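Local atomic coordinates of aminoglycoside N(6')acetyltransferase (Legionella pneumophila subsp. pneumophila, PDB entry 3F5B), a protein that probably transfers an acyl group, such as the acetyl group of acetyl-CoA, to the 6'-amine of aminoglycosides. Residues Phe76-Ser82 with Val95-Ile101. Residues are numbered along the deposited sequence; the frame is centred on the assembly and turned at random.
Sequences FAYLITS and VTLDLFI. With CHX (cyclohexane), chain D.
Y78 O takes the backbone N-H of F100 at 2.8 Å (N to O). The bond is bent at the hydrogen, 138°. The same oxygen is approached by L99 CA in a weaker CA-H...O contact. F100 CD2, at the edge of its ring, comes within 3.4 Å of Y78 O. Y78 with F100, I80 with D98 and S82 with T96 are antiparallel hydrogen-bonded pairs, each closed by two backbone bonds. The T96 N to S82 O bond is nearly straight. On the face with Y78, the Y78 and F100 rings run alongside each other, their planes 24° apart, displaced so far that there is little stacking; Y78 CD2 meets F100 CD2 at 3.6 Å. F100 CG stands beside its own backbone N (chi1 -52°), and this sends the ring back along the strand, where I80 CD1 reaches F100 CE2, at the edge of the ring, at 3.9 Å. Cyclohexane lies over one face of the F100 ring, with C2 3.6 Å from F100 CE1. D98 and L99 also line this pocket. On the other face, T81 CG2 packs on L97 CD1 at 3.6 Å, and A77 CB meets I101 CD1. Y78 OH is hydrogen-bonded to H66 ND1, and T81 OG1 to W67 NE1, both on strand 65-71. The two segments belong to the hairpin of strands 74-84 and 94-101, central in the GNAT sheet. Strand 65-71 flanks it on one side and strand 129-132 on the other, while helix 109-123 packs M115 on A77 and F119 on T81 and L97.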
# COMPACT_ATOMS: atom_id res chain seq x y z
N PHE A 76 -4.80 -6.92 10.29
CA PHE A 76 -4.93 -5.52 10.71
C PHE A 76 -4.83 -4.50 9.57
O PHE A 76 -5.14 -3.33 9.79
CB PHE A 76 -3.93 -5.17 11.84
CG PHE A 76 -2.49 -5.04 11.36
CD1 PHE A 76 -2.00 -3.82 10.94
CD2 PHE A 76 -1.64 -6.14 11.33
CE1 PHE A 76 -0.66 -3.67 10.47
CE2 PHE A 76 -0.31 -6.03 10.87
CZ PHE A 76 0.18 -4.79 10.43
N ALA A 77 -4.36 -4.92 8.38
CA ALA A 77 -4.24 -3.98 7.26
C ALA A 77 -4.56 -4.64 5.94
O ALA A 77 -4.47 -5.87 5.80
CB ALA A 77 -2.79 -3.37 7.20
N TYR A 78 -4.88 -3.80 4.97
CA TYR A 78 -5.24 -4.24 3.63
C TYR A 78 -4.39 -3.41 2.65
O TYR A 78 -4.30 -2.19 2.78
CB TYR A 78 -6.73 -4.00 3.42
CG TYR A 78 -7.29 -4.09 1.99
CD1 TYR A 78 -7.07 -5.21 1.20
CD2 TYR A 78 -8.13 -3.08 1.49
CE1 TYR A 78 -7.62 -5.30 -0.12
CE2 TYR A 78 -8.70 -3.17 0.18
CZ TYR A 78 -8.43 -4.28 -0.60
OH TYR A 78 -8.97 -4.37 -1.87
N LEU A 79 -3.74 -4.11 1.73
CA LEU A 79 -2.81 -3.48 0.79
C LEU A 79 -3.16 -3.95 -0.62
O LEU A 79 -3.65 -5.09 -0.83
CB LEU A 79 -1.33 -3.78 1.13
CG LEU A 79 -0.86 -3.66 2.60
CD1 LEU A 79 -1.18 -4.96 3.40
CD2 LEU A 79 0.64 -3.36 2.70
N ILE A 80 -2.89 -3.07 -1.57
CA ILE A 80 -3.22 -3.26 -2.98
C ILE A 80 -1.99 -2.84 -3.79
O ILE A 80 -1.47 -1.73 -3.62
CB ILE A 80 -4.42 -2.39 -3.41
CG1 ILE A 80 -5.64 -2.62 -2.49
CG2 ILE A 80 -4.79 -2.67 -4.93
CD1 ILE A 80 -6.90 -1.78 -2.87
N THR A 81 -1.48 -3.76 -4.63
CA THR A 81 -0.31 -3.45 -5.45
C THR A 81 -0.60 -3.68 -6.94
O THR A 81 -1.35 -4.58 -7.30
CB THR A 81 0.93 -4.26 -5.04
OG1 THR A 81 0.67 -5.66 -5.19
CG2 THR A 81 1.30 -3.99 -3.53
N SER A 82 0.02 -2.89 -7.80
CA SER A 82 -0.01 -3.21 -9.21
C SER A 82 1.30 -2.81 -9.83
O SER A 82 1.94 -1.84 -9.40
CB SER A 82 -1.15 -2.50 -9.91
OG SER A 82 -1.08 -1.10 -9.66
N VAL A 95 6.40 -0.70 -8.78
CA VAL A 95 5.16 -1.19 -8.15
C VAL A 95 4.43 -0.02 -7.50
O VAL A 95 5.05 0.81 -6.82
CB VAL A 95 5.41 -2.34 -7.13
CG1 VAL A 95 6.26 -1.89 -5.97
CG2 VAL A 95 4.10 -2.91 -6.60
N THR A 96 3.13 0.06 -7.71
CA THR A 96 2.31 1.10 -7.07
C THR A 96 1.60 0.44 -5.90
O THR A 96 1.03 -0.65 -6.07
CB THR A 96 1.28 1.71 -8.05
OG1 THR A 96 1.98 2.25 -9.19
CG2 THR A 96 0.45 2.84 -7.37
N LEU A 97 1.65 1.10 -4.74
CA LEU A 97 1.10 0.60 -3.49
C LEU A 97 -0.07 1.46 -3.00
O LEU A 97 -0.01 2.70 -3.04
CB LEU A 97 2.20 0.56 -2.41
CG LEU A 97 1.88 0.07 -1.01
CD1 LEU A 97 1.40 -1.43 -1.05
CD2 LEU A 97 3.14 0.26 -0.15
N ASP A 98 -1.13 0.79 -2.56
CA ASP A 98 -2.18 1.43 -1.78
C ASP A 98 -2.28 0.66 -0.50
O ASP A 98 -2.26 -0.58 -0.52
CB ASP A 98 -3.51 1.24 -2.45
CG ASP A 98 -3.90 2.39 -3.29
OD1 ASP A 98 -4.69 3.22 -2.77
OD2 ASP A 98 -3.45 2.44 -4.46
N LEU A 99 -2.43 1.37 0.62
CA LEU A 99 -2.56 0.66 1.89
C LEU A 99 -3.56 1.30 2.83
O LEU A 99 -3.76 2.54 2.81
CB LEU A 99 -1.19 0.47 2.55
CG LEU A 99 -0.48 1.72 3.03
CD1 LEU A 99 -0.70 1.89 4.54
CD2 LEU A 99 1.03 1.68 2.74
N PHE A 100 -4.14 0.46 3.67
CA PHE A 100 -5.19 0.82 4.58
C PHE A 100 -4.95 0.11 5.90
O PHE A 100 -5.04 -1.13 5.98
CB PHE A 100 -6.55 0.40 3.98
CG PHE A 100 -6.78 0.91 2.57
CD1 PHE A 100 -7.33 2.18 2.36
CD2 PHE A 100 -6.43 0.13 1.47
CE1 PHE A 100 -7.52 2.68 1.07
CE2 PHE A 100 -6.62 0.62 0.16
CZ PHE A 100 -7.19 1.90 -0.03
N ILE A 101 -4.61 0.89 6.93
CA ILE A 101 -4.50 0.31 8.26
C ILE A 101 -5.90 0.34 8.85
O ILE A 101 -6.41 1.40 9.22
CB ILE A 101 -3.52 1.09 9.23
CG1 ILE A 101 -2.18 1.40 8.59
CG2 ILE A 101 -3.38 0.33 10.59
CD1 ILE A 101 -1.45 0.24 8.03
C1 CHX D . -5.16 6.26 0.62
C2 CHX D . -4.72 4.87 1.08
C3 CHX D . -3.68 4.26 0.13
C4 CHX D . -2.38 5.07 0.14
C5 CHX D . -2.60 6.57 0.38
C6 CHX D . -4.01 7.07 -0.00